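Local coordinates for protein Protease/Reverse transcriptase/ribonuclease H (Eastern chimpanzee simian foamy virus, PDB 7KSF) that copies viral RNA into DNA and degrades RNA in hybrids, and in the virus probably also cleaves the viral polyprotein with its aspartic protease domain, at residues A[253-264]-A[275-283]; A[589-598]-A[609-619]. The protein carries 1 engineered substitution. All blocks are in the same frame, centred on the assembly; numbering follows the deposited sequence.

Interaction 1: A[253-264]-A[275-283]; sequences FWAHPITPESYW and YCWTRLPQG
Trp254 and Trp277 lie nearly flat against each other but slid apart: the five-membered ring of Trp254 and the six-membered ring of Trp277 have centroids 4.9 Å apart and planes at 24°, so they barely overlap. Pro281 CB sits over the centre of one face of the Trp277 ring. Next to this pair, Gln282 presses CB against the Phe253 ring, 3.4 Å from CE1, while its NE2 comes within 3.7 Å of Trp254 CZ2. CG of Gln282 stands between the backbone N and the carbonyl carbon (chi1 53°), and the extended chain beyond it carries the amide past both rings. Leu280 fills the next position: its CD1 meets His256 CB at 3.5 Å, and its CD2 meets Ile258 CG2 at 3.6 Å.

Two backbone bonds frame these side chains. Leu280 N donates to His256 O (2.8 Å), and Ile258 N donates to Thr278 O (2.8 Å) almost straight, at 173°, in the carbonyl plane. Pro257 and Arg279 are bridged between them. Leu280 to Gly283 read LPQG, the signature of retroviral reverse transcriptases, and Phe253 and Trp254 follow the motif A strand. By analogy with relatives, Gln282 and Phe253 probably border the nucleotide pocket.

Arg279 bends at its second torsion, bringing CD against Pro257 CA. Its NH1 makes a weak hydrogen bond to Trp254 O (2.9 Å) and a second hydrogen bond to Gly142 O. Farther along, Tyr263 crosses Thr278, its OH meeting the CG2 methyl, while Thr278 OG1 is bonded to Gly185 O. Around this shell, Phe268 and Met210 pack on Trp277, Arg209 touches Gln282, and the His256 ring meets those of His149 and Phe291.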
# COMPACT_ATOMS: atom_id res chain seq x y z
N PHE A 253 -10.35 15.13 -0.20
CA PHE A 253 -10.29 16.50 -0.69
C PHE A 253 -11.40 16.80 -1.68
O PHE A 253 -11.74 17.97 -1.87
CB PHE A 253 -8.92 16.78 -1.31
CG PHE A 253 -8.30 15.58 -1.97
CD1 PHE A 253 -8.83 15.07 -3.13
CD2 PHE A 253 -7.19 14.97 -1.41
CE1 PHE A 253 -8.27 13.97 -3.74
CE2 PHE A 253 -6.62 13.87 -2.01
CZ PHE A 253 -7.16 13.37 -3.18
N TRP A 254 -11.99 15.78 -2.31
CA TRP A 254 -13.17 16.00 -3.13
C TRP A 254 -14.42 16.25 -2.29
O TRP A 254 -15.48 16.52 -2.87
CB TRP A 254 -13.40 14.81 -4.06
CG TRP A 254 -12.40 14.71 -5.17
CD1 TRP A 254 -11.50 15.67 -5.55
CD2 TRP A 254 -12.18 13.59 -6.03
NE1 TRP A 254 -10.74 15.21 -6.59
CE2 TRP A 254 -11.13 13.94 -6.91
CE3 TRP A 254 -12.76 12.33 -6.15
CZ2 TRP A 254 -10.66 13.07 -7.90
CZ3 TRP A 254 -12.29 11.47 -7.13
CH2 TRP A 254 -11.25 11.84 -7.99
N ALA A 255 -14.34 16.17 -0.97
CA ALA A 255 -15.50 16.46 -0.14
C ALA A 255 -15.54 17.90 0.34
O ALA A 255 -16.62 18.42 0.64
CB ALA A 255 -15.55 15.52 1.07
N HIS A 256 -14.39 18.56 0.43
CA HIS A 256 -14.32 19.94 0.89
C HIS A 256 -14.59 20.89 -0.26
O HIS A 256 -13.79 20.94 -1.21
CB HIS A 256 -12.96 20.23 1.50
CG HIS A 256 -12.74 19.60 2.83
ND1 HIS A 256 -12.72 18.23 3.01
CD2 HIS A 256 -12.53 20.14 4.06
CE1 HIS A 256 -12.50 17.96 4.29
NE2 HIS A 256 -12.38 19.11 4.94
N PRO A 257 -15.67 21.66 -0.23
CA PRO A 257 -15.93 22.61 -1.31
C PRO A 257 -15.11 23.89 -1.14
O PRO A 257 -14.78 24.30 -0.03
CB PRO A 257 -17.43 22.90 -1.18
CG PRO A 257 -17.70 22.73 0.27
CD PRO A 257 -16.76 21.64 0.76
N ILE A 258 -14.79 24.50 -2.28
CA ILE A 258 -14.07 25.75 -2.29
C ILE A 258 -15.05 26.88 -2.60
O ILE A 258 -16.17 26.65 -3.06
CB ILE A 258 -12.90 25.74 -3.30
CG1 ILE A 258 -13.42 25.77 -4.73
CG2 ILE A 258 -12.03 24.51 -3.08
CD1 ILE A 258 -12.33 25.82 -5.78
N THR A 259 -14.63 28.11 -2.35
CA THR A 259 -15.49 29.26 -2.53
C THR A 259 -15.76 29.50 -4.02
O THR A 259 -14.90 29.23 -4.86
CB THR A 259 -14.87 30.51 -1.91
OG1 THR A 259 -15.75 31.63 -2.10
CG2 THR A 259 -13.53 30.82 -2.55
N PRO A 260 -17.09 29.93 -4.19
CA PRO A 260 -17.42 30.16 -5.61
C PRO A 260 -16.46 31.10 -6.32
O PRO A 260 -16.31 31.01 -7.54
CB PRO A 260 -18.84 30.73 -5.54
CG PRO A 260 -19.41 30.17 -4.27
CD PRO A 260 -18.25 30.15 -3.31
N GLU A 261 -15.80 32.00 -5.59
CA GLU A 261 -14.85 32.90 -6.23
C GLU A 261 -13.60 32.15 -6.70
O GLU A 261 -12.98 32.56 -7.68
CB GLU A 261 -14.46 34.01 -5.26
CG GLU A 261 -13.56 35.08 -5.87
CD GLU A 261 -13.25 36.20 -4.90
OE1 GLU A 261 -13.73 36.15 -3.75
OE2 GLU A 261 -12.52 37.14 -5.29
N SER A 262 -13.23 31.05 -6.03
CA SER A 262 -12.00 30.33 -6.34
C SER A 262 -12.17 29.28 -7.42
O SER A 262 -11.21 28.54 -7.69
CB SER A 262 -11.45 29.67 -5.07
OG SER A 262 -10.99 30.63 -4.14
N TYR A 263 -13.35 29.16 -8.03
CA TYR A 263 -13.56 28.12 -9.03
C TYR A 263 -12.65 28.30 -10.23
O TYR A 263 -12.15 27.32 -10.79
CB TYR A 263 -15.03 28.10 -9.47
CG TYR A 263 -16.01 27.60 -8.43
CD1 TYR A 263 -15.56 27.02 -7.25
CD2 TYR A 263 -17.38 27.71 -8.63
CE1 TYR A 263 -16.45 26.56 -6.30
CE2 TYR A 263 -18.28 27.25 -7.69
CZ TYR A 263 -17.81 26.68 -6.52
OH TYR A 263 -18.71 26.22 -5.58
N TRP A 264 -12.40 29.55 -10.63
CA TRP A 264 -11.61 29.82 -11.83
C TRP A 264 -10.16 29.36 -11.69
O TRP A 264 -9.51 29.08 -12.71
CB TRP A 264 -11.64 31.32 -12.15
CG TRP A 264 -10.86 32.16 -11.18
CD1 TRP A 264 -11.33 32.76 -10.06
CD2 TRP A 264 -9.47 32.47 -11.26
NE1 TRP A 264 -10.32 33.44 -9.43
CE2 TRP A 264 -9.16 33.28 -10.14
CE3 TRP A 264 -8.44 32.15 -12.15
CZ2 TRP A 264 -7.88 33.77 -9.90
CZ3 TRP A 264 -7.18 32.64 -11.92
CH2 TRP A 264 -6.91 33.44 -10.80
N TYR A 275 -13.45 23.19 -17.68
CA TYR A 275 -14.21 22.89 -16.47
C TYR A 275 -13.50 23.47 -15.25
O TYR A 275 -12.34 23.90 -15.33
CB TYR A 275 -14.41 21.38 -16.30
CG TYR A 275 -15.38 20.77 -17.28
CD1 TYR A 275 -14.93 20.03 -18.37
CD2 TYR A 275 -16.75 20.94 -17.14
CE1 TYR A 275 -15.81 19.47 -19.28
CE2 TYR A 275 -17.64 20.38 -18.04
CZ TYR A 275 -17.17 19.65 -19.10
OH TYR A 275 -18.05 19.10 -20.00
N CYS A 276 -14.20 23.49 -14.12
CA CYS A 276 -13.66 24.00 -12.88
C CYS A 276 -14.07 23.09 -11.73
O CYS A 276 -15.06 22.35 -11.81
CB CYS A 276 -14.11 25.44 -12.61
SG CYS A 276 -13.45 26.65 -13.77
N TRP A 277 -13.31 23.15 -10.64
CA TRP A 277 -13.52 22.30 -9.48
C TRP A 277 -14.39 23.01 -8.45
O TRP A 277 -14.09 24.14 -8.06
CB TRP A 277 -12.19 21.89 -8.85
CG TRP A 277 -11.46 20.84 -9.61
CD1 TRP A 277 -10.56 21.05 -10.62
CD2 TRP A 277 -11.54 19.43 -9.43
NE1 TRP A 277 -10.08 19.84 -11.07
CE2 TRP A 277 -10.67 18.83 -10.36
CE3 TRP A 277 -12.28 18.60 -8.56
CZ2 TRP A 277 -10.51 17.45 -10.45
CZ3 TRP A 277 -12.12 17.23 -8.66
CH2 TRP A 277 -11.24 16.67 -9.60
N THR A 278 -15.46 22.33 -8.02
CA THR A 278 -16.24 22.82 -6.89
C THR A 278 -15.57 22.49 -5.57
O THR A 278 -15.69 23.26 -4.61
CB THR A 278 -17.65 22.21 -6.94
OG1 THR A 278 -18.29 22.57 -8.16
CG2 THR A 278 -18.49 22.69 -5.76
N ARG A 279 -14.86 21.38 -5.50
CA ARG A 279 -14.21 20.91 -4.29
C ARG A 279 -12.70 21.03 -4.42
O ARG A 279 -12.17 21.42 -5.46
CB ARG A 279 -14.63 19.47 -4.00
CG ARG A 279 -16.08 19.17 -4.34
CD ARG A 279 -17.04 19.88 -3.40
NE ARG A 279 -18.41 19.42 -3.58
CZ ARG A 279 -18.90 18.31 -3.06
NH1 ARG A 279 -18.13 17.53 -2.32
NH2 ARG A 279 -20.17 17.97 -3.27
N LEU A 280 -12.00 20.68 -3.35
CA LEU A 280 -10.54 20.69 -3.38
C LEU A 280 -10.05 19.63 -4.37
O LEU A 280 -10.55 18.50 -4.36
CB LEU A 280 -9.96 20.42 -2.00
CG LEU A 280 -10.18 21.44 -0.87
CD1 LEU A 280 -9.67 20.86 0.43
CD2 LEU A 280 -9.49 22.75 -1.18
N PRO A 281 -9.08 19.96 -5.22
CA PRO A 281 -8.54 18.96 -6.15
C PRO A 281 -7.24 18.35 -5.66
O PRO A 281 -6.51 18.95 -4.86
CB PRO A 281 -8.33 19.77 -7.43
CG PRO A 281 -8.22 21.23 -6.97
CD PRO A 281 -8.56 21.31 -5.51
N GLN A 282 -6.95 17.13 -6.12
CA GLN A 282 -5.71 16.46 -5.75
C GLN A 282 -4.55 17.00 -6.57
O GLN A 282 -4.70 17.36 -7.74
CB GLN A 282 -5.84 14.95 -5.96
CG GLN A 282 -6.31 14.55 -7.35
CD GLN A 282 -6.72 13.09 -7.43
OE1 GLN A 282 -6.72 12.38 -6.43
NE2 GLN A 282 -7.07 12.64 -8.63
N GLY A 283 -3.39 17.12 -6.03
CA GLY A 283 -2.23 17.76 -6.62
C GLY A 283 -2.11 19.24 -6.34
O GLY A 283 -1.10 19.85 -6.71

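Interaction 2: A[589-598]-A[609-619]; sequences EGVFYTDGSA and NAGMGIVHATY. With CA (calcium ion), chain B.
Phe592 and His616, a non-hydrogen-bonded pair of two antiparallel strands, lay their rings obliquely together, centroids 4.3 Å apart and planes at 49°. Phe592 CE2 hangs over one face of the imidazole, toward its rim. His616 reaches this place because its CG is anti to the backbone N (chi1 -169°). Along the same face, Phe592 offers the edge of its ring, through CD1, to Ile614 CG2 at 4.0 Å. Thr594 continues this row, with its hydroxyl bonded to Ile663 O, and helix 638-654 packs against Phe592 and Thr594.

On the other face, Tyr593 leans diagonally over the neighbouring strand, past its partner Val615, so that CE2 touches Ala617 CB at 3.7 Å, the methyl lying at the ring's edge. Val591 CG2 meets Tyr619 CD1 at 3.5 Å, the two side chains crossing at about a right angle. The hydroxyls of Tyr593 and Tyr619 are modelled implausibly close, and their relation is doubtful. Helix 727-744 covers Tyr593 and Val615.

Paired backbone bonds, such as Ala617 N to Val591 O at 2.7 Å, zip the strands from Val591 to Ser597; Asp595 N to Gly613 O is weak. The Asp595 carboxylate turns to the calcium side, close to Asp665 and Asp736, while Gly596 O and Glu642 bind the ion. The central strand and its antiparallel neighbour in a five-stranded mixed sheet, with acidic residues beside a metal, are characteristic of the RNase H fold and its active site.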
# COMPACT_ATOMS: atom_id res chain seq x y z
N GLU A 589 -3.56 -21.40 8.99
CA GLU A 589 -4.91 -21.73 8.55
C GLU A 589 -4.97 -23.12 7.94
O GLU A 589 -5.99 -23.81 8.08
CB GLU A 589 -5.40 -20.68 7.55
CG GLU A 589 -6.83 -20.88 7.10
CD GLU A 589 -7.25 -19.91 6.02
OE1 GLU A 589 -6.36 -19.22 5.47
OE2 GLU A 589 -8.45 -19.83 5.71
N GLY A 590 -3.91 -23.55 7.26
CA GLY A 590 -3.88 -24.86 6.65
C GLY A 590 -2.57 -25.60 6.87
O GLY A 590 -1.50 -24.99 6.86
N VAL A 591 -2.66 -26.91 7.08
CA VAL A 591 -1.49 -27.76 7.28
C VAL A 591 -1.54 -28.87 6.24
O VAL A 591 -2.56 -29.55 6.09
CB VAL A 591 -1.45 -28.35 8.71
CG1 VAL A 591 -0.28 -29.31 8.85
CG2 VAL A 591 -1.35 -27.23 9.73
N PHE A 592 -0.44 -29.05 5.51
CA PHE A 592 -0.35 -30.02 4.43
C PHE A 592 0.74 -31.03 4.75
O PHE A 592 1.93 -30.68 4.79
CB PHE A 592 -0.07 -29.32 3.10
CG PHE A 592 -1.30 -28.73 2.46
CD1 PHE A 592 -2.02 -29.46 1.52
CD2 PHE A 592 -1.73 -27.46 2.78
CE1 PHE A 592 -3.15 -28.93 0.93
CE2 PHE A 592 -2.85 -26.92 2.19
CZ PHE A 592 -3.57 -27.66 1.26
N TYR A 593 0.34 -32.27 4.99
CA TYR A 593 1.29 -33.36 5.18
C TYR A 593 1.51 -34.07 3.84
O TYR A 593 0.54 -34.38 3.14
CB TYR A 593 0.78 -34.36 6.22
CG TYR A 593 0.52 -33.76 7.58
CD1 TYR A 593 1.55 -33.55 8.48
CD2 TYR A 593 -0.77 -33.41 7.96
CE1 TYR A 593 1.31 -33.01 9.73
CE2 TYR A 593 -1.02 -32.87 9.20
CZ TYR A 593 0.02 -32.67 10.08
OH TYR A 593 -0.23 -32.13 11.32
N THR A 594 2.77 -34.31 3.50
CA THR A 594 3.11 -34.97 2.25
C THR A 594 4.05 -36.13 2.52
O THR A 594 4.69 -36.22 3.57
CB THR A 594 3.76 -34.01 1.24
OG1 THR A 594 4.98 -33.50 1.79
CG2 THR A 594 2.82 -32.86 0.92
N ASP A 595 4.13 -37.02 1.53
CA ASP A 595 5.00 -38.19 1.58
C ASP A 595 5.01 -38.83 0.20
O ASP A 595 4.24 -38.46 -0.68
CB ASP A 595 4.54 -39.19 2.65
CG ASP A 595 5.57 -40.26 2.93
OD1 ASP A 595 5.58 -41.28 2.21
OD2 ASP A 595 6.38 -40.08 3.87
N GLY A 596 5.91 -39.80 0.02
CA GLY A 596 6.02 -40.52 -1.23
C GLY A 596 6.86 -41.78 -1.11
O GLY A 596 7.93 -41.78 -0.49
N SER A 597 6.38 -42.86 -1.71
CA SER A 597 7.03 -44.15 -1.63
C SER A 597 7.29 -44.68 -3.03
O SER A 597 6.76 -44.17 -4.02
CB SER A 597 6.18 -45.15 -0.82
OG SER A 597 5.81 -44.60 0.42
N ALA A 598 8.14 -45.71 -3.10
CA ALA A 598 8.48 -46.32 -4.39
C ALA A 598 9.04 -47.72 -4.12
O ALA A 598 10.23 -47.87 -3.82
CB ALA A 598 9.46 -45.47 -5.18
N ASN A 609 8.06 -47.89 -9.54
CA ASN A 609 6.68 -47.46 -9.38
C ASN A 609 6.63 -46.54 -8.17
O ASN A 609 7.34 -46.77 -7.19
CB ASN A 609 5.73 -48.65 -9.20
CG ASN A 609 4.28 -48.23 -9.04
OD1 ASN A 609 3.55 -48.77 -8.21
ND2 ASN A 609 3.87 -47.24 -9.82
N ALA A 610 5.81 -45.49 -8.24
CA ALA A 610 5.79 -44.46 -7.22
C ALA A 610 4.37 -44.17 -6.77
O ALA A 610 3.39 -44.48 -7.46
CB ALA A 610 6.44 -43.16 -7.72
N GLY A 611 4.26 -43.57 -5.59
CA GLY A 611 2.99 -43.18 -5.02
C GLY A 611 3.15 -42.15 -3.92
O GLY A 611 3.88 -42.38 -2.95
N MET A 612 2.47 -41.01 -4.06
CA MET A 612 2.58 -39.91 -3.12
C MET A 612 1.28 -39.75 -2.35
O MET A 612 0.23 -40.29 -2.72
CB MET A 612 2.92 -38.60 -3.86
CG MET A 612 1.82 -38.10 -4.78
SD MET A 612 2.36 -36.72 -5.80
CE MET A 612 0.82 -36.22 -6.56
N GLY A 613 1.36 -39.02 -1.24
CA GLY A 613 0.20 -38.81 -0.39
C GLY A 613 0.11 -37.39 0.13
O GLY A 613 1.13 -36.81 0.53
N ILE A 614 -1.09 -36.81 0.13
CA ILE A 614 -1.30 -35.43 0.54
C ILE A 614 -2.47 -35.39 1.51
O ILE A 614 -3.50 -36.04 1.29
CB ILE A 614 -1.57 -34.51 -0.67
CG1 ILE A 614 -0.36 -34.50 -1.62
CG2 ILE A 614 -1.88 -33.10 -0.21
CD1 ILE A 614 -0.44 -35.53 -2.74
N VAL A 615 -2.32 -34.63 2.60
CA VAL A 615 -3.34 -34.49 3.63
C VAL A 615 -3.52 -33.01 3.93
O VAL A 615 -2.54 -32.30 4.19
CB VAL A 615 -2.98 -35.26 4.91
CG1 VAL A 615 -4.01 -35.01 5.99
CG2 VAL A 615 -2.84 -36.75 4.63
N HIS A 616 -4.77 -32.54 3.91
CA HIS A 616 -5.11 -31.17 4.29
C HIS A 616 -5.67 -31.20 5.70
O HIS A 616 -6.76 -31.76 5.93
CB HIS A 616 -6.10 -30.55 3.31
CG HIS A 616 -6.29 -29.08 3.49
ND1 HIS A 616 -6.47 -28.21 2.43
CD2 HIS A 616 -6.32 -28.31 4.61
CE1 HIS A 616 -6.61 -26.98 2.89
NE2 HIS A 616 -6.52 -27.01 4.21
N ALA A 617 -4.95 -30.61 6.65
CA ALA A 617 -5.34 -30.59 8.05
C ALA A 617 -5.47 -29.16 8.55
O ALA A 617 -4.69 -28.29 8.16
CB ALA A 617 -4.33 -31.35 8.91
N THR A 618 -6.46 -28.94 9.41
CA THR A 618 -6.69 -27.64 10.03
C THR A 618 -6.65 -27.80 11.54
O THR A 618 -7.29 -28.70 12.09
CB THR A 618 -8.04 -27.05 9.60
OG1 THR A 618 -9.10 -27.94 9.97
CG2 THR A 618 -8.07 -26.83 8.09
N TYR A 619 -5.89 -26.93 12.21
CA TYR A 619 -5.74 -26.96 13.66
C TYR A 619 -6.42 -25.79 14.35
O TYR A 619 -6.19 -25.58 15.55
CB TYR A 619 -4.26 -26.99 14.03
CG TYR A 619 -3.55 -28.30 13.76
CD1 TYR A 619 -3.11 -28.62 12.48
CD2 TYR A 619 -3.32 -29.20 14.78
CE1 TYR A 619 -2.47 -29.81 12.23
CE2 TYR A 619 -2.68 -30.40 14.54
CZ TYR A 619 -2.25 -30.70 13.27
OH TYR A 619 -1.61 -31.89 13.02
CA CA B . 8.36 -41.11 1.02

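In the fold
Interactions 1 and 2 belong to different domains of one chain, the reverse transcriptase and the RNase H, with centres about 60 Å apart on opposite sides of the chain's centre, and share no element. Both are mostly buried, yet they are built differently. In interaction 1 largely loop segments meet around a single bridge, so indole, phenyl, leucine and glutamine side chains carry much of the contact, with few backbone bonds. Interaction 2 joins neighbouring strands of a sheet through a regular ladder, and its side chains divide between two helix-covered faces. A metal ion is bound at interaction 2, where carboxylates cluster; interaction 1 holds the LPQG segment, whose polar side chain is an amide among rings.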